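Local coordinates for protein lactate dehydrogenase (Eimeria maxima, PDB 6CT6) that probably catalyses the NADH-dependent interconversion of pyruvate and lactate, and is held here with NADH and the pyruvate-like inhibitor oxamate, at residues Phe265-Tyr270 / Cys286-Lys291; Phe126-Thr131 / Met151-Ala156; Thr88-Lys93 / Met101-Val106. One frame throughout, in Å; residues are numbered along the deposited sequence.

Overall arrangement
From the N terminus the chain meets contact 3 first: the loop after strand 80-83 runs out past the cofactor, and 101-106 returns to I90 and closes it at the start of helix 104-121. That helix leads into strand 126-129, where contact 2 opens; helix 134-145 then carries the chain over to 151-156. Contact 1 comes last, when the hairpin of strands 263-272 and 281-289 brings 286-291 back to 265-270. The three loops follow in series, neither nested nor crossed. Contacts 1 and 2 touch, S268 N meeting G154 O, since strands 152-155 and 263-272 are neighbours in one sheet. Contacts 2 and 3, their centres about 21 Å apart, both touch NADH.

Contact 1: residues Phe265-Tyr270 / Cys286-Lys291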
loop_
_atom_site.group_PDB
_atom_site.type_symbol
_atom_site.label_atom_id
_atom_site.label_comp_id
_atom_site.label_asym_id
_atom_site.label_seq_id
_atom_site.Cartn_x
_atom_site.Cartn_y
_atom_site.Cartn_z
ATOM N N PHE B 265 -11.833 -17.876 -8.471
ATOM C CA PHE B 265 -12.205 -16.509 -8.125
ATOM C C PHE B 265 -13.592 -16.225 -8.679
ATOM O O PHE B 265 -13.852 -16.485 -9.858
ATOM C CB PHE B 265 -11.229 -15.477 -8.708
ATOM C CG PHE B 265 -9.798 -15.656 -8.285
ATOM C CD1 PHE B 265 -9.335 -15.107 -7.101
ATOM C CD2 PHE B 265 -8.905 -16.335 -9.097
ATOM C CE1 PHE B 265 -8.012 -15.257 -6.725
ATOM C CE2 PHE B 265 -7.581 -16.488 -8.726
ATOM C CZ PHE B 265 -7.135 -15.949 -7.541
ATOM N N VAL B 266 -14.475 -15.681 -7.846
ATOM C CA VAL B 266 -15.689 -15.069 -8.381
ATOM C C VAL B 266 -15.264 -13.802 -9.117
ATOM O O VAL B 266 -14.770 -12.855 -8.500
ATOM C CB VAL B 266 -16.711 -14.760 -7.281
ATOM C CG1 VAL B 266 -17.969 -14.147 -7.895
ATOM C CG2 VAL B 266 -17.056 -16.015 -6.494
ATOM N N SER B 267 -15.432 -13.792 -10.437
ATOM C CA SER B 267 -14.992 -12.689 -11.275
ATOM C C SER B 267 -16.065 -12.406 -12.317
ATOM O O SER B 267 -16.871 -13.275 -12.661
ATOM C CB SER B 267 -13.655 -13.004 -11.963
ATOM O OG SER B 267 -12.703 -13.499 -11.034
ATOM N N SER B 268 -16.070 -11.174 -12.818
ATOM C CA SER B 268 -17.000 -10.799 -13.879
ATOM C C SER B 268 -16.523 -11.404 -15.195
ATOM O O SER B 268 -15.497 -10.989 -15.742
ATOM C CB SER B 268 -17.110 -9.280 -13.971
ATOM O OG SER B 268 -18.092 -8.902 -14.918
ATOM N N CYS B 269 -17.266 -12.387 -15.700
ATOM C CA CYS B 269 -16.885 -13.143 -16.883
ATOM C C CYS B 269 -17.945 -13.011 -17.966
ATOM O O CYS B 269 -19.139 -12.888 -17.678
ATOM C CB CYS B 269 -16.703 -14.633 -16.562
ATOM S SG CYS B 269 -15.359 -15.013 -15.440
ATOM N N TYR B 270 -17.496 -13.065 -19.219
ATOM C CA TYR B 270 -18.417 -13.081 -20.351
ATOM C C TYR B 270 -19.177 -14.403 -20.379
ATOM O O TYR B 270 -18.569 -15.476 -20.452
ATOM C CB TYR B 270 -17.659 -12.878 -21.658
ATOM C CG TYR B 270 -18.550 -12.932 -22.874
ATOM C CD1 TYR B 270 -19.233 -11.805 -23.310
ATOM C CD2 TYR B 270 -18.715 -14.114 -23.583
ATOM C CE1 TYR B 270 -20.055 -11.853 -24.421
ATOM C CE2 TYR B 270 -19.533 -14.174 -24.693
ATOM C CZ TYR B 270 -20.201 -13.041 -25.108
ATOM O OH TYR B 270 -21.015 -13.104 -26.215
ATOM N N CYS B 286 -15.116 -18.768 -11.392
ATOM C CA CYS B 286 -14.340 -19.209 -12.542
ATOM C C CYS B 286 -12.949 -19.623 -12.078
ATOM O O CYS B 286 -12.521 -19.301 -10.968
ATOM C CB CYS B 286 -14.235 -18.109 -13.611
ATOM S SG CYS B 286 -13.142 -16.750 -13.170
ATOM N N ILE B 287 -12.242 -20.341 -12.951
ATOM C CA ILE B 287 -10.891 -20.826 -12.686
ATOM C C ILE B 287 -9.925 -20.059 -13.578
ATOM O O ILE B 287 -10.084 -20.047 -14.805
ATOM C CB ILE B 287 -10.765 -22.338 -12.945
ATOM C CG1 ILE B 287 -11.783 -23.133 -12.119
ATOM C CG2 ILE B 287 -9.332 -22.811 -12.666
ATOM C CD1 ILE B 287 -11.608 -23.020 -10.618
ATOM N N ILE B 288 -8.912 -19.444 -12.970
ATOM C CA ILE B 288 -7.928 -18.652 -13.699
ATOM C C ILE B 288 -6.599 -19.393 -13.675
ATOM O O ILE B 288 -6.043 -19.657 -12.601
ATOM C CB ILE B 288 -7.778 -17.239 -13.114
ATOM C CG1 ILE B 288 -9.125 -16.511 -13.153
ATOM C CG2 ILE B 288 -6.719 -16.462 -13.899
ATOM C CD1 ILE B 288 -9.107 -15.132 -12.537
ATOM N N GLY B 289 -6.084 -19.703 -14.861
ATOM C CA GLY B 289 -4.788 -20.328 -15.008
ATOM C C GLY B 289 -4.018 -19.730 -16.167
ATOM O O GLY B 289 -4.378 -18.657 -16.667
ATOM N N GLY B 290 -2.963 -20.410 -16.614
ATOM C CA GLY B 290 -2.119 -19.877 -17.672
ATOM C C GLY B 290 -2.809 -19.709 -19.010
ATOM O O GLY B 290 -2.265 -19.019 -19.880
ATOM N N LYS B 291 -3.977 -20.322 -19.198
ATOM C CA LYS B 291 -4.777 -20.136 -20.401
ATOM C C LYS B 291 -5.929 -19.159 -20.185
ATOM O O LYS B 291 -6.901 -19.178 -20.947
ATOM C CB LYS B 291 -5.314 -21.483 -20.893
ATOM C CG LYS B 291 -4.233 -22.486 -21.287
ATOM C CD LYS B 291 -4.820 -23.820 -21.742
ATOM C CE LYS B 291 -5.578 -24.548 -20.636
ATOM N NZ LYS B 291 -4.739 -24.904 -19.460
#
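With chi1 near 73°, C286 holds its SG between its own backbone N and carbonyl carbon, while C269 swings its SG away from the carbonyl carbon, beside its N (chi1 -65°). The two sulfurs thus come together as an apolar pair, C269 SG to C286 SG 3.6 Å, too far apart for a disulfide. The side chain of S267 packs alongside, its OG 3.9 Å from C286 SG, and gives a weak bond to F265 O. Two residues on from C286, I288 reaches F265 with the end of its longer branch: I288 CD1 approaches F265 CD2 obliquely at 3.6 Å, the two side chains crossing nearly at a right angle. M253 of helix 244-259 also lies against F265.

The backbones join through two hydrogen bonds, F265 N to C286 O at 3.0 Å and C286 N to F265 O at 3.0 Å. From this pair the ladder continues toward the turn through S267 with V284 and C269 with L282, while 286-289 runs off in the other direction; the short segments run at 94° to each other. This is a hydrogen-bonded antiparallel pair in a beta hairpin, within the C-terminal alpha/beta domain of the lactate/malate dehydrogenase family.

Contact 2: residues Phe126-Thr131 / Met151-Ala156. With NAI (1,4-dihydronicotinamide adenine dinucleotide), chain D.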
loop_
_atom_site.group_PDB
_atom_site.type_symbol
_atom_site.label_atom_id
_atom_site.label_comp_id
_atom_site.label_asym_id
_atom_site.label_seq_id
_atom_site.Cartn_x
_atom_site.Cartn_y
_atom_site.Cartn_z
ATOM N N PHE B 126 -3.417 -10.859 -20.715
ATOM C CA PHE B 126 -4.573 -11.133 -19.869
ATOM C C PHE B 126 -4.998 -9.832 -19.198
ATOM O O PHE B 126 -4.163 -9.137 -18.611
ATOM C CB PHE B 126 -4.217 -12.195 -18.827
ATOM C CG PHE B 126 -5.377 -12.635 -17.976
ATOM C CD1 PHE B 126 -6.401 -13.399 -18.514
ATOM C CD2 PHE B 126 -5.429 -12.306 -16.632
ATOM C CE1 PHE B 126 -7.462 -13.811 -17.727
ATOM C CE2 PHE B 126 -6.487 -12.716 -15.840
ATOM C CZ PHE B 126 -7.504 -13.469 -16.387
ATOM N N ILE B 127 -6.287 -9.500 -19.286
ATOM C CA ILE B 127 -6.790 -8.187 -18.889
ATOM C C ILE B 127 -7.748 -8.337 -17.715
ATOM O O ILE B 127 -8.701 -9.123 -17.777
ATOM C CB ILE B 127 -7.479 -7.470 -20.064
ATOM C CG1 ILE B 127 -6.491 -7.283 -21.215
ATOM C CG2 ILE B 127 -8.016 -6.108 -19.639
ATOM C CD1 ILE B 127 -6.835 -8.103 -22.420
ATOM N N ILE B 128 -7.499 -7.568 -16.658
ATOM C CA ILE B 128 -8.369 -7.495 -15.487
ATOM C C ILE B 128 -8.843 -6.052 -15.358
ATOM O O ILE B 128 -8.020 -5.141 -15.198
ATOM C CB ILE B 128 -7.645 -7.928 -14.201
ATOM C CG1 ILE B 128 -7.096 -9.355 -14.319
ATOM C CG2 ILE B 128 -8.583 -7.803 -12.998
ATOM C CD1 ILE B 128 -6.037 -9.679 -13.269
ATOM N N ASN B 129 -10.154 -5.838 -15.396
ATOM C CA ASN B 129 -10.703 -4.506 -15.180
ATOM C C ASN B 129 -11.216 -4.362 -13.755
ATOM O O ASN B 129 -11.733 -5.315 -13.167
ATOM C CB ASN B 129 -11.841 -4.182 -16.148
ATOM C CG ASN B 129 -12.366 -2.772 -15.957
ATOM O OD1 ASN B 129 -11.655 -1.801 -16.214
ATOM N ND2 ASN B 129 -13.602 -2.650 -15.481
ATOM N N ILE B 130 -11.079 -3.153 -13.215
ATOM C CA ILE B 130 -11.579 -2.831 -11.885
ATOM C C ILE B 130 -12.545 -1.652 -11.975
ATOM O O ILE B 130 -13.476 -1.544 -11.171
ATOM C CB ILE B 130 -10.416 -2.533 -10.918
ATOM C CG1 ILE B 130 -9.493 -3.752 -10.799
ATOM C CG2 ILE B 130 -10.947 -2.152 -9.541
ATOM C CD1 ILE B 130 -8.197 -3.480 -10.049
ATOM N N THR B 131 -12.352 -0.775 -12.964
ATOM C CA THR B 131 -13.122 0.466 -13.045
ATOM C C THR B 131 -14.626 0.198 -13.038
ATOM O O THR B 131 -15.124 -0.662 -13.771
ATOM C CB THR B 131 -12.733 1.235 -14.311
ATOM O OG1 THR B 131 -11.336 1.549 -14.274
ATOM C CG2 THR B 131 -13.537 2.529 -14.441
ATOM N N MET B 151 -9.775 -14.125 -22.126
ATOM C CA MET B 151 -8.580 -13.392 -21.725
ATOM C C MET B 151 -8.908 -12.053 -21.072
ATOM O O MET B 151 -8.034 -11.185 -20.982
ATOM C CB MET B 151 -7.659 -13.171 -22.925
ATOM C CG MET B 151 -6.998 -14.435 -23.447
ATOM S SD MET B 151 -5.883 -15.226 -22.264
ATOM C CE MET B 151 -4.429 -14.183 -22.368
ATOM N N ILE B 152 -10.142 -11.864 -20.612
ATOM C CA ILE B 152 -10.517 -10.632 -19.927
ATOM C C ILE B 152 -11.603 -10.948 -18.908
ATOM O O ILE B 152 -12.481 -11.780 -19.150
ATOM C CB ILE B 152 -10.971 -9.540 -20.924
ATOM C CG1 ILE B 152 -11.326 -8.245 -20.185
ATOM C CG2 ILE B 152 -12.155 -10.016 -21.756
ATOM C CD1 ILE B 152 -11.378 -7.027 -21.092
ATOM N N CYS B 153 -11.522 -10.283 -17.759
ATOM C CA CYS B 153 -12.514 -10.419 -16.705
ATOM C C CYS B 153 -12.492 -9.156 -15.857
ATOM O O CYS B 153 -11.637 -8.284 -16.024
ATOM C CB CYS B 153 -12.251 -11.650 -15.833
ATOM S SG CYS B 153 -10.704 -11.576 -14.910
ATOM N N GLY B 154 -13.441 -9.072 -14.938
ATOM C CA GLY B 154 -13.512 -7.971 -13.993
ATOM C C GLY B 154 -13.302 -8.474 -12.578
ATOM O O GLY B 154 -13.796 -9.543 -12.213
ATOM N N MET B 155 -12.556 -7.704 -11.792
ATOM C CA MET B 155 -12.377 -7.987 -10.374
ATOM C C MET B 155 -13.533 -7.368 -9.603
ATOM O O MET B 155 -13.735 -6.149 -9.649
ATOM C CB MET B 155 -11.044 -7.432 -9.865
ATOM C CG MET B 155 -10.673 -7.850 -8.428
ATOM S SD MET B 155 -11.728 -7.209 -7.104
ATOM C CE MET B 155 -11.435 -5.442 -7.196
ATOM N N ALA B 156 -14.295 -8.206 -8.906
ATOM C CA ALA B 156 -15.235 -7.708 -7.912
ATOM C C ALA B 156 -15.583 -8.792 -6.902
ATOM O O ALA B 156 -15.546 -8.555 -5.690
ATOM C CB ALA B 156 -16.502 -7.174 -8.586
HETATM P PA NAI D . -8.249 7.022 -8.506
HETATM O O1A NAI D . -8.960 8.282 -8.950
HETATM O O2A NAI D . -7.352 7.061 -7.292
HETATM O O5B NAI D . -7.378 6.504 -9.753
HETATM C C5B NAI D . -7.892 6.566 -11.081
HETATM C C4B NAI D . -6.758 6.995 -11.995
HETATM O O4B NAI D . -7.078 6.778 -13.371
HETATM C C3B NAI D . -6.440 8.481 -11.853
HETATM O O3B NAI D . -5.097 8.637 -11.390
HETATM C C2B NAI D . -6.616 9.052 -13.247
HETATM O O2B NAI D . -5.661 10.069 -13.558
HETATM C C1B NAI D . -6.411 7.809 -14.092
HETATM N N9A NAI D . -6.892 7.903 -15.488
HETATM C C8A NAI D . -7.898 8.637 -16.005
HETATM N N7A NAI D . -7.989 8.423 -17.347
HETATM C C5A NAI D . -7.024 7.548 -17.690
HETATM C C6A NAI D . -6.548 6.886 -18.920
HETATM N N6A NAI D . -7.137 7.120 -20.110
HETATM N N1A NAI D . -5.501 6.035 -18.818
HETATM C C2A NAI D . -4.894 5.780 -17.643
HETATM N N3A NAI D . -5.277 6.349 -16.491
HETATM C C4A NAI D . -6.309 7.218 -16.458
HETATM O O3 NAI D . -9.358 5.861 -8.315
HETATM P PN NAI D . -9.124 4.456 -7.549
HETATM O O1N NAI D . -9.420 4.653 -6.081
HETATM O O2N NAI D . -7.798 3.873 -7.981
HETATM O O5D NAI D . -10.318 3.575 -8.175
HETATM C C5D NAI D . -10.304 3.280 -9.567
HETATM C C4D NAI D . -11.586 2.591 -10.015
HETATM O O4D NAI D . -11.777 1.349 -9.324
HETATM C C3D NAI D . -12.808 3.449 -9.723
HETATM O O3D NAI D . -13.677 3.414 -10.857
HETATM C C2D NAI D . -13.451 2.774 -8.534
HETATM O O2D NAI D . -14.856 3.011 -8.442
HETATM C C1D NAI D . -13.120 1.322 -8.834
HETATM N N1N NAI D . -13.269 0.371 -7.725
HETATM C C2N NAI D . -13.681 -0.847 -8.079
HETATM C C3N NAI D . -13.860 -1.865 -7.169
HETATM C C7N NAI D . -14.338 -3.187 -7.692
HETATM O O7N NAI D . -14.302 -3.395 -8.895
HETATM N N7N NAI D . -14.804 -4.099 -6.849
HETATM C C4N NAI D . -13.588 -1.653 -5.703
HETATM C C5N NAI D . -13.144 -0.287 -5.435
HETATM C C6N NAI D . -12.994 0.661 -6.447
#
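I127 and I152 meet on one side of this strand pair, CG2 of I127 lying against CD1 of I152 at 3.8 Å as the two side chains pass at a slant. On the other side the bumps are larger. The ring of F126 lies beside M151 and C153, its CZ 4.0 Å from C153 SG in an oblique sulfur-aromatic contact. M151, bent at both chi2 and chi3, folds its methyl CE over the F126 backbone, 3.8 Å from F126 N. Further on, I128 CG2 rests against M155 CB, and I130 CG2 packs against M155 CE at 4.1 Å. Where G154 has no side chain, N129 O settles 3.3 Å from the bare CA of G154.

Beneath this relief run four backbone hydrogen bonds of a parallel ladder: I127 N to M151 O, C153 N to I127 O, N129 N to C153 O and M155 N to N129 O. N129 turns its amide forward over the loop that follows the strand, ND2 giving to T131 O.

At the C-terminal ends of the segments, I130 CG2 lies 3.4 Å from C2N of the NADH nicotinamide, while M155 CE faces its carboxamide. Helix 134-145 joins the strands in a beta-alpha-beta crossover of the Rossmann-type NAD-binding domain, bordering the nicotinamide pocket.

Contact 3: residues Thr88-Lys93 / Met101-Val106; sequences TKIPGK and MDLLPV. With NAI (1,4-dihydronicotinamide adenine dinucleotide), chain D.
I90 and L103 meet at the protein surface through carbon atoms alone, while T88 in the same loop as I90 bonds to the cofactor. The two side chains slide past each other in opposite directions, I90 CG1 coming within 3.7 Å of L103 CD2. The other methyl of L103 reaches the backbone instead, L103 CD1 lying 3.7 Å from T88 C and close to the N of K89.

I90 CD1 sits 4.1 Å from D102 CB, the methyl lying alongside the D102 side chain at van der Waals range. With chi1 at -59°, CG1 of I90 stands beside its backbone N, and the branch extends toward the turn that carries D102 and L103.

The loop is braced from within. I90 O accepts two bonds, from K89 NZ at 3.1 Å and from K93 N at 2.9 Å, and the two donors come from opposite faces of its carbonyl plane. The K93 bond closes a type II turn with G92 at its third position. In the other segment, a type I turn from M101 to L104 precedes helix 104-121, with L103 at the N-cap.

At the inner end, T88 OG1 gives a hydrogen bond of 2.9 Å to the NADH phosphate oxygen O1A, and T88 CG2 packs against the same oxygen at 3.3 Å. Residues 94-97 between the segments are not modelled, and W98 and R100, which follow them, line the oxamate pocket. Both features are consistent with the mobile active-site loop of lactate dehydrogenases, which closes over the bound cofactor and substrate.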
loop_
_atom_site.group_PDB
_atom_site.type_symbol
_atom_site.label_atom_id
_atom_site.label_comp_id
_atom_site.label_asym_id
_atom_site.label_seq_id
_atom_site.Cartn_x
_atom_site.Cartn_y
_atom_site.Cartn_z
ATOM N N THR B 88 -12.993 9.795 -11.193
ATOM C CA THR B 88 -13.652 9.246 -10.015
ATOM C C THR B 88 -14.335 10.292 -9.145
ATOM O O THR B 88 -14.913 9.929 -8.116
ATOM C CB THR B 88 -12.650 8.452 -9.169
ATOM O OG1 THR B 88 -11.667 9.335 -8.618
ATOM C CG2 THR B 88 -11.962 7.395 -10.021
ATOM N N LYS B 89 -14.297 11.569 -9.521
ATOM C CA LYS B 89 -15.087 12.572 -8.822
ATOM C C LYS B 89 -15.554 13.630 -9.811
ATOM O O LYS B 89 -14.820 14.002 -10.732
ATOM C CB LYS B 89 -14.309 13.239 -7.681
ATOM C CG LYS B 89 -15.170 14.194 -6.855
ATOM C CD LYS B 89 -14.377 14.943 -5.795
ATOM C CE LYS B 89 -15.295 15.825 -4.960
ATOM N NZ LYS B 89 -16.036 16.818 -5.789
ATOM N N ILE B 90 -16.777 14.104 -9.609
ATOM C CA ILE B 90 -17.362 15.153 -10.438
ATOM C C ILE B 90 -16.927 16.497 -9.858
ATOM O O ILE B 90 -17.139 16.733 -8.659
ATOM C CB ILE B 90 -18.892 15.045 -10.475
ATOM C CG1 ILE B 90 -19.311 13.681 -11.040
ATOM C CG2 ILE B 90 -19.493 16.172 -11.310
ATOM C CD1 ILE B 90 -20.790 13.376 -10.881
ATOM N N PRO B 91 -16.317 17.383 -10.647
ATOM C CA PRO B 91 -15.928 18.694 -10.113
ATOM C C PRO B 91 -17.101 19.412 -9.463
ATOM O O PRO B 91 -18.226 19.393 -9.967
ATOM C CB PRO B 91 -15.426 19.442 -11.351
ATOM C CG PRO B 91 -14.922 18.372 -12.242
ATOM C CD PRO B 91 -15.832 17.192 -12.026
ATOM N N GLY B 92 -16.827 20.050 -8.325
ATOM C CA GLY B 92 -17.847 20.756 -7.581
ATOM C C GLY B 92 -18.733 19.868 -6.744
ATOM O O GLY B 92 -19.583 20.386 -6.009
ATOM N N LYS B 93 -18.559 18.551 -6.828
ATOM C CA LYS B 93 -19.346 17.589 -6.069
ATOM C C LYS B 93 -20.793 17.566 -6.545
ATOM O O LYS B 93 -21.217 16.625 -7.217
ATOM C CB LYS B 93 -19.290 17.899 -4.574
ATOM C CG LYS B 93 -19.147 16.653 -3.729
ATOM C CD LYS B 93 -19.257 16.950 -2.248
ATOM C CE LYS B 93 -19.168 15.672 -1.433
ATOM N NZ LYS B 93 -20.261 14.723 -1.788
ATOM N N MET B 101 -21.937 4.740 -10.491
ATOM C CA MET B 101 -22.491 4.972 -11.816
ATOM C C MET B 101 -22.663 6.441 -12.192
ATOM O O MET B 101 -23.054 6.721 -13.329
ATOM C CB MET B 101 -23.847 4.250 -11.930
ATOM C CG MET B 101 -24.589 4.451 -13.245
ATOM S SD MET B 101 -25.484 2.978 -13.772
ATOM C CE MET B 101 -26.290 2.485 -12.251
ATOM N N ASP B 102 -22.370 7.390 -11.303
ATOM C CA ASP B 102 -22.566 8.792 -11.660
ATOM C C ASP B 102 -21.624 9.256 -12.768
ATOM O O ASP B 102 -21.859 10.319 -13.353
ATOM C CB ASP B 102 -22.396 9.682 -10.429
ATOM C CG ASP B 102 -21.110 9.408 -9.680
ATOM O OD1 ASP B 102 -20.214 8.752 -10.253
ATOM O OD2 ASP B 102 -20.993 9.850 -8.517
ATOM N N LEU B 103 -20.571 8.492 -13.076
ATOM C CA LEU B 103 -19.582 8.897 -14.072
ATOM C C LEU B 103 -19.505 7.927 -15.246
ATOM O O LEU B 103 -18.520 7.933 -15.991
ATOM C CB LEU B 103 -18.207 9.046 -13.419
ATOM C CG LEU B 103 -18.072 10.320 -12.581
ATOM C CD1 LEU B 103 -17.252 10.069 -11.328
ATOM C CD2 LEU B 103 -17.466 11.447 -13.408
ATOM N N LEU B 104 -20.529 7.098 -15.434
ATOM C CA LEU B 104 -20.540 6.146 -16.543
ATOM C C LEU B 104 -20.325 6.803 -17.900
ATOM O O LEU B 104 -19.497 6.300 -18.676
ATOM C CB LEU B 104 -21.860 5.364 -16.509
ATOM C CG LEU B 104 -22.038 4.214 -17.502
ATOM C CD1 LEU B 104 -23.088 3.250 -16.979
ATOM C CD2 LEU B 104 -22.448 4.709 -18.884
ATOM N N PRO B 105 -21.020 7.888 -18.261
ATOM C CA PRO B 105 -20.822 8.461 -19.603
ATOM C C PRO B 105 -19.387 8.855 -19.877
ATOM O O PRO B 105 -18.940 8.795 -21.028
ATOM C CB PRO B 105 -21.747 9.688 -19.600
ATOM C CG PRO B 105 -22.720 9.439 -18.503
ATOM C CD PRO B 105 -21.963 8.686 -17.462
ATOM N N VAL B 106 -18.656 9.267 -18.846
ATOM C CA VAL B 106 -17.271 9.689 -19.018
ATOM C C VAL B 106 -16.352 8.480 -19.106
ATOM O O VAL B 106 -15.511 8.374 -20.007
ATOM C CB VAL B 106 -16.864 10.619 -17.859
ATOM C CG1 VAL B 106 -15.428 11.100 -18.028
ATOM C CG2 VAL B 106 -17.825 11.792 -17.763
HETATM P PA NAI D . -8.249 7.022 -8.506
HETATM O O1A NAI D . -8.960 8.282 -8.950
HETATM O O2A NAI D . -7.352 7.061 -7.292
HETATM O O5B NAI D . -7.378 6.504 -9.753
HETATM C C5B NAI D . -7.892 6.566 -11.081
HETATM C C4B NAI D . -6.758 6.995 -11.995
HETATM O O4B NAI D . -7.078 6.778 -13.371
HETATM C C3B NAI D . -6.440 8.481 -11.853
HETATM O O3B NAI D . -5.097 8.637 -11.390
HETATM C C2B NAI D . -6.616 9.052 -13.247
HETATM O O2B NAI D . -5.661 10.069 -13.558
HETATM C C1B NAI D . -6.411 7.809 -14.092
HETATM N N9A NAI D . -6.892 7.903 -15.488
HETATM C C8A NAI D . -7.898 8.637 -16.005
HETATM N N7A NAI D . -7.989 8.423 -17.347
HETATM C C5A NAI D . -7.024 7.548 -17.690
HETATM C C6A NAI D . -6.548 6.886 -18.920
HETATM N N6A NAI D . -7.137 7.120 -20.110
HETATM N N1A NAI D . -5.501 6.035 -18.818
HETATM C C2A NAI D . -4.894 5.780 -17.643
HETATM N N3A NAI D . -5.277 6.349 -16.491
HETATM C C4A NAI D . -6.309 7.218 -16.458
HETATM O O3 NAI D . -9.358 5.861 -8.315
HETATM P PN NAI D . -9.124 4.456 -7.549
HETATM O O1N NAI D . -9.420 4.653 -6.081
HETATM O O2N NAI D . -7.798 3.873 -7.981
HETATM O O5D NAI D . -10.318 3.575 -8.175
HETATM C C5D NAI D . -10.304 3.280 -9.567
HETATM C C4D NAI D . -11.586 2.591 -10.015
HETATM O O4D NAI D . -11.777 1.349 -9.324
HETATM C C3D NAI D . -12.808 3.449 -9.723
HETATM O O3D NAI D . -13.677 3.414 -10.857
HETATM C C2D NAI D . -13.451 2.774 -8.534
HETATM O O2D NAI D . -14.856 3.011 -8.442
HETATM C C1D NAI D . -13.120 1.322 -8.834
HETATM N N1N NAI D . -13.269 0.371 -7.725
HETATM C C2N NAI D . -13.681 -0.847 -8.079
HETATM C C3N NAI D . -13.860 -1.865 -7.169
HETATM C C7N NAI D . -14.338 -3.187 -7.692
HETATM O O7N NAI D . -14.302 -3.395 -8.895
HETATM N N7N NAI D . -14.804 -4.099 -6.849
HETATM C C4N NAI D . -13.588 -1.653 -5.703
HETATM C C5N NAI D . -13.144 -0.287 -5.435
HETATM C C6N NAI D . -12.994 0.661 -6.447
#